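Local coordinates for uncharacterized protein (Bacteroides ovatus CL02T12C04, PDB 6PTM) that probably acts as an exo-carrageenase of glycoside hydrolase family 42, releasing sugar units from the chain ends of carrageenan, at residues A[116-127]-A[531-539]; A[144-152]-A[544-552]. One frame throughout, in Å; residues are numbered along the deposited sequence.

Contact 1. Residues A[116-127]-A[531-539]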
loop_
_atom_site.group_PDB
_atom_site.type_symbol
_atom_site.label_atom_id
_atom_site.label_comp_id
_atom_site.label_asym_id
_atom_site.label_seq_id
_atom_site.Cartn_x
_atom_site.Cartn_y
_atom_site.Cartn_z
ATOM N N LEU A 116 -15.333 13.386 24.942
ATOM C CA LEU A 116 -14.600 12.180 24.463
ATOM C C LEU A 116 -14.965 10.936 25.274
ATOM O O LEU A 116 -15.283 9.895 24.677
ATOM C CB LEU A 116 -13.089 12.461 24.465
ATOM C CG LEU A 116 -12.197 11.249 24.183
ATOM C CD1 LEU A 116 -12.484 10.698 22.790
ATOM C CD2 LEU A 116 -10.712 11.593 24.340
ATOM N N PRO A 117 -14.955 10.955 26.636
ATOM C CA PRO A 117 -15.243 9.743 27.399
ATOM C C PRO A 117 -16.614 9.135 27.085
ATOM O O PRO A 117 -16.692 7.936 26.841
ATOM C CB PRO A 117 -15.088 10.148 28.880
ATOM C CG PRO A 117 -14.219 11.398 28.806
ATOM C CD PRO A 117 -14.640 12.088 27.519
ATOM N N ASP A 118 -17.669 9.943 27.052
ATOM C CA ASP A 118 -19.023 9.419 26.734
ATOM C C ASP A 118 -19.143 9.072 25.246
ATOM O O ASP A 118 -20.016 8.256 24.932
ATOM C CB ASP A 118 -20.131 10.358 27.196
ATOM C CG ASP A 118 -20.360 10.231 28.695
ATOM O OD1 ASP A 118 -19.841 9.259 29.332
ATOM O OD2 ASP A 118 -21.034 11.099 29.202
ATOM N N PHE A 119 -18.362 9.692 24.363
ATOM C CA PHE A 119 -18.369 9.330 22.924
ATOM C C PHE A 119 -17.846 7.889 22.819
ATOM O O PHE A 119 -18.508 6.993 22.229
ATOM C CB PHE A 119 -17.561 10.327 22.091
ATOM C CG PHE A 119 -17.229 9.785 20.726
ATOM C CD1 PHE A 119 -18.213 9.705 19.757
ATOM C CD2 PHE A 119 -15.971 9.246 20.456
ATOM C CE1 PHE A 119 -17.931 9.153 18.505
ATOM C CE2 PHE A 119 -15.690 8.695 19.215
ATOM C CZ PHE A 119 -16.672 8.640 18.246
ATOM N N GLU A 120 -16.738 7.621 23.504
ATOM C CA GLU A 120 -16.131 6.280 23.539
ATOM C C GLU A 120 -17.123 5.292 24.153
ATOM O O GLU A 120 -17.244 4.195 23.583
ATOM C CB GLU A 120 -14.793 6.303 24.255
ATOM C CG GLU A 120 -13.769 7.068 23.453
ATOM C CD GLU A 120 -12.498 7.312 24.235
ATOM O OE1 GLU A 120 -12.621 7.825 25.373
ATOM O OE2 GLU A 120 -11.386 6.987 23.702
ATOM N N ARG A 121 -17.821 5.658 25.231
ATOM C CA ARG A 121 -18.781 4.717 25.849
ATOM C C ARG A 121 -19.963 4.507 24.890
ATOM O O ARG A 121 -20.464 3.370 24.803
ATOM C CB ARG A 121 -19.167 5.223 27.241
ATOM C CG ARG A 121 -18.052 5.098 28.259
ATOM C CD ARG A 121 -18.239 6.094 29.404
ATOM N NE ARG A 121 -17.150 6.038 30.355
ATOM C CZ ARG A 121 -16.744 7.056 31.099
ATOM N NH1 ARG A 121 -17.332 8.225 31.000
ATOM N NH2 ARG A 121 -15.711 6.907 31.900
ATOM N N GLN A 122 -20.384 5.553 24.181
ATOM C CA GLN A 122 -21.533 5.436 23.261
ATOM C C GLN A 122 -21.127 4.538 22.087
ATOM O O GLN A 122 -21.986 3.724 21.631
ATOM C CB GLN A 122 -22.041 6.805 22.809
ATOM C CG GLN A 122 -23.302 6.692 21.966
ATOM C CD GLN A 122 -24.464 6.062 22.708
ATOM O OE1 GLN A 122 -24.673 6.268 23.904
ATOM N NE2 GLN A 122 -25.256 5.299 21.987
ATOM N N GLU A 123 -19.884 4.674 21.598
ATOM C CA GLU A 123 -19.357 3.793 20.526
ATOM C C GLU A 123 -19.374 2.353 21.043
ATOM O O GLU A 123 -19.762 1.484 20.291
ATOM C CB GLU A 123 -17.966 4.239 20.095
ATOM C CG GLU A 123 -18.013 5.542 19.338
ATOM C CD GLU A 123 -18.680 5.421 17.991
ATOM O OE1 GLU A 123 -18.112 4.721 17.110
ATOM O OE2 GLU A 123 -19.754 6.043 17.814
ATOM N N ILE A 124 -18.984 2.116 22.296
ATOM C CA ILE A 124 -19.010 0.742 22.881
ATOM C C ILE A 124 -20.464 0.225 22.911
ATOM O O ILE A 124 -20.665 -0.939 22.574
ATOM C CB ILE A 124 -18.349 0.749 24.262
ATOM C CG1 ILE A 124 -16.843 1.031 24.143
ATOM C CG2 ILE A 124 -18.661 -0.542 25.001
ATOM C CD1 ILE A 124 -16.153 1.349 25.461
ATOM N N ILE A 125 -21.438 1.072 23.249
ATOM C CA ILE A 125 -22.885 0.689 23.363
ATOM C C ILE A 125 -23.392 0.286 21.968
ATOM O O ILE A 125 -24.034 -0.793 21.854
ATOM C CB ILE A 125 -23.713 1.817 24.004
ATOM C CG1 ILE A 125 -23.355 2.013 25.487
ATOM C CG2 ILE A 125 -25.219 1.585 23.816
ATOM C CD1 ILE A 125 -23.762 3.385 26.046
ATOM N N GLU A 126 -23.069 1.075 20.938
ATOM C CA GLU A 126 -23.462 0.756 19.538
ATOM C C GLU A 126 -22.850 -0.596 19.161
ATOM O O GLU A 126 -23.556 -1.457 18.591
ATOM C CB GLU A 126 -22.962 1.806 18.547
ATOM C CG GLU A 126 -23.413 3.221 18.850
ATOM C CD GLU A 126 -24.873 3.513 18.577
ATOM O OE1 GLU A 126 -25.527 2.677 17.924
ATOM O OE2 GLU A 126 -25.350 4.581 19.021
ATOM N N MET A 127 -21.574 -0.786 19.491
ATOM C CA MET A 127 -20.811 -1.995 19.117
ATOM C C MET A 127 -21.377 -3.220 19.848
ATOM O O MET A 127 -21.494 -4.301 19.233
ATOM C CB MET A 127 -19.335 -1.782 19.458
ATOM C CG MET A 127 -18.475 -2.980 19.186
ATOM S SD MET A 127 -16.702 -2.567 19.120
ATOM C CE MET A 127 -16.424 -2.091 20.827
ATOM N N ASN A 531 -7.127 5.674 18.389
ATOM C CA ASN A 531 -6.878 5.648 19.854
ATOM C C ASN A 531 -8.115 6.181 20.614
ATOM O O ASN A 531 -8.180 5.966 21.855
ATOM C CB ASN A 531 -5.606 6.401 20.212
ATOM C CG ASN A 531 -4.391 5.736 19.610
ATOM O OD1 ASN A 531 -3.878 4.747 20.174
ATOM N ND2 ASN A 531 -3.891 6.316 18.527
ATOM N N HIS A 532 -9.057 6.825 19.913
ATOM C CA HIS A 532 -10.335 7.342 20.464
ATOM C C HIS A 532 -11.563 6.701 19.802
ATOM O O HIS A 532 -12.687 7.267 19.954
ATOM C CB HIS A 532 -10.382 8.878 20.294
ATOM C CG HIS A 532 -9.311 9.567 21.068
ATOM N ND1 HIS A 532 -8.859 10.829 20.766
ATOM C CD2 HIS A 532 -8.634 9.178 22.171
ATOM C CE1 HIS A 532 -7.935 11.178 21.647
ATOM N NE2 HIS A 532 -7.774 10.179 22.515
ATOM N N GLN A 533 -11.420 5.581 19.099
ATOM C CA GLN A 533 -12.533 5.066 18.236
ATOM C C GLN A 533 -12.682 3.553 18.385
ATOM O O GLN A 533 -12.192 2.768 17.558
ATOM C CB GLN A 533 -12.294 5.422 16.774
ATOM C CG GLN A 533 -12.150 6.904 16.501
ATOM C CD GLN A 533 -11.585 7.160 15.124
ATOM O OE1 GLN A 533 -10.679 6.439 14.669
ATOM N NE2 GLN A 533 -12.115 8.192 14.462
ATOM N N PRO A 534 -13.432 3.106 19.416
ATOM C CA PRO A 534 -13.616 1.672 19.673
ATOM C C PRO A 534 -14.157 0.886 18.467
ATOM O O PRO A 534 -13.731 -0.207 18.300
ATOM C CB PRO A 534 -14.608 1.620 20.845
ATOM C CG PRO A 534 -14.459 2.977 21.507
ATOM C CD PRO A 534 -14.158 3.949 20.379
ATOM N N ARG A 535 -15.046 1.479 17.667
ATOM C CA ARG A 535 -15.699 0.762 16.557
ATOM C C ARG A 535 -14.738 0.663 15.361
ATOM O O ARG A 535 -14.799 -0.372 14.663
ATOM C CB ARG A 535 -17.054 1.370 16.220
ATOM C CG ARG A 535 -18.156 0.970 17.190
ATOM C CD ARG A 535 -19.536 1.149 16.633
ATOM N NE ARG A 535 -19.858 2.537 16.409
ATOM C CZ ARG A 535 -20.964 2.959 15.807
ATOM N NH1 ARG A 535 -21.143 4.248 15.590
ATOM N NH2 ARG A 535 -21.851 2.100 15.342
ATOM N N ILE A 536 -13.813 1.607 15.185
ATOM C CA ILE A 536 -12.779 1.517 14.106
ATOM C C ILE A 536 -11.767 0.414 14.451
ATOM O O ILE A 536 -11.457 -0.416 13.591
ATOM C CB ILE A 536 -12.107 2.894 13.888
ATOM C CG1 ILE A 536 -13.125 3.965 13.504
ATOM C CG2 ILE A 536 -11.001 2.833 12.850
ATOM C CD1 ILE A 536 -13.759 3.741 12.154
ATOM N N VAL A 537 -11.220 0.425 15.652
ATOM C CA VAL A 537 -10.254 -0.622 16.090
ATOM C C VAL A 537 -10.902 -2.000 15.883
ATOM O O VAL A 537 -10.263 -2.913 15.322
ATOM C CB VAL A 537 -9.826 -0.362 17.547
ATOM C CG1 VAL A 537 -9.107 -1.540 18.171
ATOM C CG2 VAL A 537 -8.948 0.866 17.598
ATOM N N ASN A 538 -12.137 -2.169 16.330
ATOM C CA ASN A 538 -12.829 -3.480 16.236
ATOM C C ASN A 538 -13.044 -3.813 14.747
ATOM O O ASN A 538 -12.821 -4.976 14.382
ATOM C CB ASN A 538 -14.121 -3.517 17.048
ATOM C CG ASN A 538 -14.893 -4.790 16.792
ATOM O OD1 ASN A 538 -14.448 -5.893 17.143
ATOM N ND2 ASN A 538 -16.015 -4.640 16.124
ATOM N N GLU A 539 -13.454 -2.851 13.903
ATOM C CA GLU A 539 -13.922 -3.206 12.548
ATOM C C GLU A 539 -12.749 -3.695 11.695
ATOM O O GLU A 539 -12.987 -4.544 10.798
ATOM C CB GLU A 539 -14.594 -2.037 11.864
ATOM C CG GLU A 539 -15.399 -2.474 10.678
ATOM C CD GLU A 539 -16.622 -3.291 11.027
ATOM O OE1 GLU A 539 -17.018 -3.296 12.215
ATOM O OE2 GLU A 539 -17.201 -3.896 10.095
HETATM O O HOH W 1 -15.401 4.432 17.221
#
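Glu123 and Pro534 bring the backbones closest, 6.2 Å between their CA atoms, where the axes of helices 116-127 and 534-539 pass 9.5 Å apart at 45°. Pro534 is a knob in a hole formed by Glu120, Glu123, Ile124 and Met127. Its CD packs on Glu123 CB. Arg535 grips Glu123 side-on. Arg535 NE gives a nearly straight bond to Glu123 OE1 (2.9 Å, 170°), reaching that oxygen from above the carboxylate plane. Arg535 NH1 makes a more bent bond to Glu123 OE2 on the syn side (3.2 Å). Glu126 CB lies over one guanidinium face. Water 1 links Glu123 OE1 to Arg535 N in the first turn of the helix that begins just after Gln533, which stands at the N-cap position. A leucine in place of Arg535 would probably leave the Glu123 carboxylate without its charge partner and freer to turn. The contact joins helix 109-139, in the N-terminal helical region, to helix 534-549. A chi1 of 172° swings the Leu116 branch away from its own N and lays CD2 over the centre of the His532 ring, a CH-pi contact of 3.8 Å to the centroid. Glu120 OE2 touches His532 CA and forms a salt bridge with Arg511. Met127 SD rests on Asn538 CB at 3.4 Å.

Contact 2. Residues A[144-152]-A[544-552]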
loop_
_atom_site.group_PDB
_atom_site.type_symbol
_atom_site.label_atom_id
_atom_site.label_comp_id
_atom_site.label_asym_id
_atom_site.label_seq_id
_atom_site.Cartn_x
_atom_site.Cartn_y
_atom_site.Cartn_z
ATOM N N LYS A 144 -26.157 -17.145 8.415
ATOM C CA LYS A 144 -25.192 -18.261 8.306
ATOM C C LYS A 144 -23.795 -17.694 8.563
ATOM O O LYS A 144 -23.381 -16.784 7.847
ATOM C CB LYS A 144 -25.336 -18.929 6.935
ATOM C CG LYS A 144 -24.409 -20.125 6.702
ATOM C CD LYS A 144 -24.658 -20.856 5.390
ATOM C CE LYS A 144 -24.384 -19.992 4.179
ATOM N NZ LYS A 144 -22.957 -20.053 3.831
ATOM N N ARG A 145 -23.090 -18.221 9.557
ATOM C CA ARG A 145 -21.695 -17.811 9.864
ATOM C C ARG A 145 -20.713 -18.778 9.219
ATOM O O ARG A 145 -20.684 -19.917 9.590
ATOM C CB ARG A 145 -21.439 -17.755 11.365
ATOM C CG ARG A 145 -20.007 -17.374 11.709
ATOM C CD ARG A 145 -19.952 -16.821 13.102
ATOM N NE ARG A 145 -20.584 -15.507 13.189
ATOM C CZ ARG A 145 -20.631 -14.803 14.312
ATOM N NH1 ARG A 145 -20.089 -15.296 15.403
ATOM N NH2 ARG A 145 -21.159 -13.594 14.349
ATOM N N LEU A 146 -19.878 -18.295 8.311
ATOM C CA LEU A 146 -18.848 -19.138 7.687
ATOM C C LEU A 146 -17.795 -19.471 8.725
ATOM O O LEU A 146 -17.543 -18.659 9.619
ATOM C CB LEU A 146 -18.245 -18.370 6.520
ATOM C CG LEU A 146 -19.214 -18.108 5.377
ATOM C CD1 LEU A 146 -18.519 -17.327 4.277
ATOM C CD2 LEU A 146 -19.785 -19.420 4.848
ATOM N N PRO A 147 -17.140 -20.644 8.585
ATOM C CA PRO A 147 -15.965 -20.951 9.381
ATOM C C PRO A 147 -14.883 -19.880 9.207
ATOM O O PRO A 147 -14.661 -19.386 8.071
ATOM C CB PRO A 147 -15.448 -22.287 8.808
ATOM C CG PRO A 147 -16.632 -22.890 8.047
ATOM C CD PRO A 147 -17.456 -21.696 7.588
ATOM N N THR A 148 -14.159 -19.584 10.285
ATOM C CA THR A 148 -13.073 -18.578 10.262
ATOM C C THR A 148 -12.022 -19.013 11.276
ATOM O O THR A 148 -12.382 -19.546 12.315
ATOM C CB THR A 148 -13.638 -17.164 10.479
ATOM O OG1 THR A 148 -12.648 -16.239 10.044
ATOM C CG2 THR A 148 -14.012 -16.879 11.914
ATOM N N PRO A 149 -10.714 -18.898 10.945
ATOM C CA PRO A 149 -9.652 -19.433 11.802
ATOM C C PRO A 149 -9.367 -18.532 13.005
ATOM O O PRO A 149 -9.538 -17.326 12.901
ATOM C CB PRO A 149 -8.437 -19.480 10.901
ATOM C CG PRO A 149 -8.688 -18.350 9.909
ATOM C CD PRO A 149 -10.189 -18.344 9.686
ATOM N N VAL A 150 -9.018 -19.153 14.127
ATOM C CA VAL A 150 -8.385 -18.486 15.286
ATOM C C VAL A 150 -6.889 -18.623 15.005
ATOM O O VAL A 150 -6.351 -19.700 15.248
ATOM C CB VAL A 150 -8.815 -19.115 16.627
ATOM C CG1 VAL A 150 -8.159 -18.431 17.810
ATOM C CG2 VAL A 150 -10.331 -19.077 16.815
ATOM N N VAL A 151 -6.280 -17.576 14.439
ATOM C CA VAL A 151 -4.888 -17.617 13.904
ATOM C C VAL A 151 -3.897 -17.596 15.072
ATOM O O VAL A 151 -3.843 -16.613 15.811
ATOM C CB VAL A 151 -4.605 -16.468 12.912
ATOM C CG1 VAL A 151 -3.180 -16.528 12.413
ATOM C CG2 VAL A 151 -5.590 -16.475 11.741
ATOM N N ASP A 152 -3.069 -18.622 15.145
ATOM C CA ASP A 152 -1.874 -18.633 16.008
ATOM C C ASP A 152 -0.700 -18.093 15.190
ATOM O O ASP A 152 -0.180 -18.790 14.305
ATOM C CB ASP A 152 -1.632 -20.032 16.556
ATOM C CG ASP A 152 -0.374 -20.154 17.398
ATOM O OD1 ASP A 152 0.417 -19.183 17.499
ATOM O OD2 ASP A 152 -0.185 -21.248 17.918
ATOM N N MET A 544 -10.831 -8.576 8.857
ATOM C CA MET A 544 -9.886 -9.712 8.693
ATOM C C MET A 544 -10.650 -11.033 8.881
ATOM O O MET A 544 -10.438 -12.004 8.096
ATOM C CB MET A 544 -8.716 -9.602 9.677
ATOM C CG MET A 544 -7.842 -8.376 9.469
ATOM S SD MET A 544 -7.084 -8.321 7.816
ATOM C CE MET A 544 -7.633 -6.724 7.225
ATOM N N ILE A 545 -11.525 -11.088 9.883
ATOM C CA ILE A 545 -12.301 -12.326 10.157
ATOM C C ILE A 545 -13.120 -12.693 8.924
ATOM O O ILE A 545 -13.159 -13.895 8.572
ATOM C CB ILE A 545 -13.205 -12.147 11.382
ATOM C CG1 ILE A 545 -12.373 -12.192 12.663
ATOM C CG2 ILE A 545 -14.337 -13.174 11.314
ATOM C CD1 ILE A 545 -13.124 -11.791 13.916
ATOM N N ASP A 546 -13.807 -11.718 8.326
ATOM C CA ASP A 546 -14.617 -12.018 7.124
ATOM C C ASP A 546 -13.701 -12.369 5.947
ATOM O O ASP A 546 -13.973 -13.372 5.249
ATOM C CB ASP A 546 -15.583 -10.899 6.764
ATOM C CG ASP A 546 -16.782 -10.829 7.690
ATOM O OD1 ASP A 546 -17.128 -11.864 8.293
ATOM O OD2 ASP A 546 -17.316 -9.732 7.828
ATOM N N LEU A 547 -12.641 -11.596 5.706
ATOM C CA LEU A 547 -11.718 -11.930 4.593
ATOM C C LEU A 547 -11.138 -13.348 4.797
ATOM O O LEU A 547 -11.083 -14.123 3.845
ATOM C CB LEU A 547 -10.608 -10.879 4.535
ATOM C CG LEU A 547 -10.988 -9.473 4.101
ATOM C CD1 LEU A 547 -9.873 -8.529 4.499
ATOM C CD2 LEU A 547 -11.218 -9.433 2.608
ATOM N N ASN A 548 -10.694 -13.695 6.001
ATOM C CA ASN A 548 -10.209 -15.074 6.277
ATOM C C ASN A 548 -11.268 -16.101 5.859
ATOM O O ASN A 548 -10.898 -17.132 5.289
ATOM C CB ASN A 548 -9.766 -15.245 7.729
ATOM C CG ASN A 548 -8.463 -14.532 8.014
ATOM O OD1 ASN A 548 -7.770 -14.099 7.085
ATOM N ND2 ASN A 548 -8.158 -14.352 9.294
ATOM N N SER A 549 -12.530 -15.845 6.144
ATOM C CA SER A 549 -13.646 -16.806 5.973
ATOM C C SER A 549 -13.837 -17.072 4.482
ATOM O O SER A 549 -14.404 -18.140 4.133
ATOM C CB SER A 549 -14.922 -16.311 6.631
ATOM O OG SER A 549 -15.622 -15.339 5.855
ATOM N N VAL A 550 -13.392 -16.152 3.625
ATOM C CA VAL A 550 -13.520 -16.342 2.159
ATOM C C VAL A 550 -12.158 -16.202 1.477
ATOM O O VAL A 550 -12.103 -15.768 0.303
ATOM C CB VAL A 550 -14.568 -15.381 1.572
ATOM C CG1 VAL A 550 -15.953 -15.784 1.995
ATOM C CG2 VAL A 550 -14.313 -13.910 1.883
ATOM N N SER A 551 -11.086 -16.629 2.135
ATOM C CA SER A 551 -9.720 -16.250 1.701
ATOM C C SER A 551 -9.413 -16.890 0.346
ATOM O O SER A 551 -8.585 -16.325 -0.390
ATOM C CB SER A 551 -8.660 -16.602 2.732
ATOM O OG SER A 551 -8.635 -17.997 2.954
ATOM N N ASP A 552 -10.007 -18.045 0.022
ATOM C CA ASP A 552 -9.791 -18.624 -1.339
ATOM C C ASP A 552 -10.395 -17.684 -2.394
ATOM O O ASP A 552 -9.725 -17.427 -3.426
ATOM C CB ASP A 552 -10.288 -20.067 -1.462
ATOM C CG ASP A 552 -9.444 -21.061 -0.649
ATOM O OD1 ASP A 552 -8.129 -20.958 -0.622
ATOM O OD2 ASP A 552 -10.082 -21.963 -0.047
HETATM O O HOH W 2 -14.924 -20.186 5.773
HETATM O O HOH W 3 -10.274 -15.303 11.289
#
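The chi1 of Thr148, -162°, points its hydroxyl away from its own N and toward the end region of helix 534-549. Thr148 OG1 donates to Ile545 O at 2.8 Å, tilted 16° from the carbonyl plane. Ile545 O also accepts from Ser549 N, so two donors hold it. Ser549 OG sits between its own N and carbonyl carbon (chi1 79°) and turns back to a lone pair of Asp546 O at 2.6 Å. Ser549 CB itself lies 3.4 Å from Pro147 O. Thr148 CG2 meets Ile545 CG2. Pro149 CD packs on Asn548 CB at 3.7 Å. On the other side of Thr148 in sequence, Leu146 CD1 reaches Val550 CG1 at 3.8 Å.

A water adds to the join. Water 3 donates to Thr148 OG1 and Pro149 O and accepts from Asn548 ND2. An irregular extended segment thus lies on a helix C-terminus near the surface, held by a single direct hydrogen bond. Asn548 OD1 accepts from Phe171 N, which ties the helix to strand 168-175. Ile545 also touches Leu69 and Lys70 of helix 69-90, and Val550 packs on Trp494 of helix 486-498.

Overall arrangement
Contacts 1 and 2 share helix 534-549. Contact 1 uses its N-terminal end and contact 2 its C-terminal end, with centres 24 Å apart. Their nearest atoms are about 5 Å apart and do not touch. The segments alternate along the chain: helix 109-139 serves contact 1, and the loop that follows it serves contact 2. The N-terminal region is therefore joined twice to the same helix. Contact 1 is largely buried and includes a salt bridge; contact 2 lies at the surface and has one direct hydrogen bond with a water bridge beside it. Helix 69-90 borders both, and Arg490 of helix 486-498 pairs with Glu539 and Asp546. No ligand marks the active site in this apo structure.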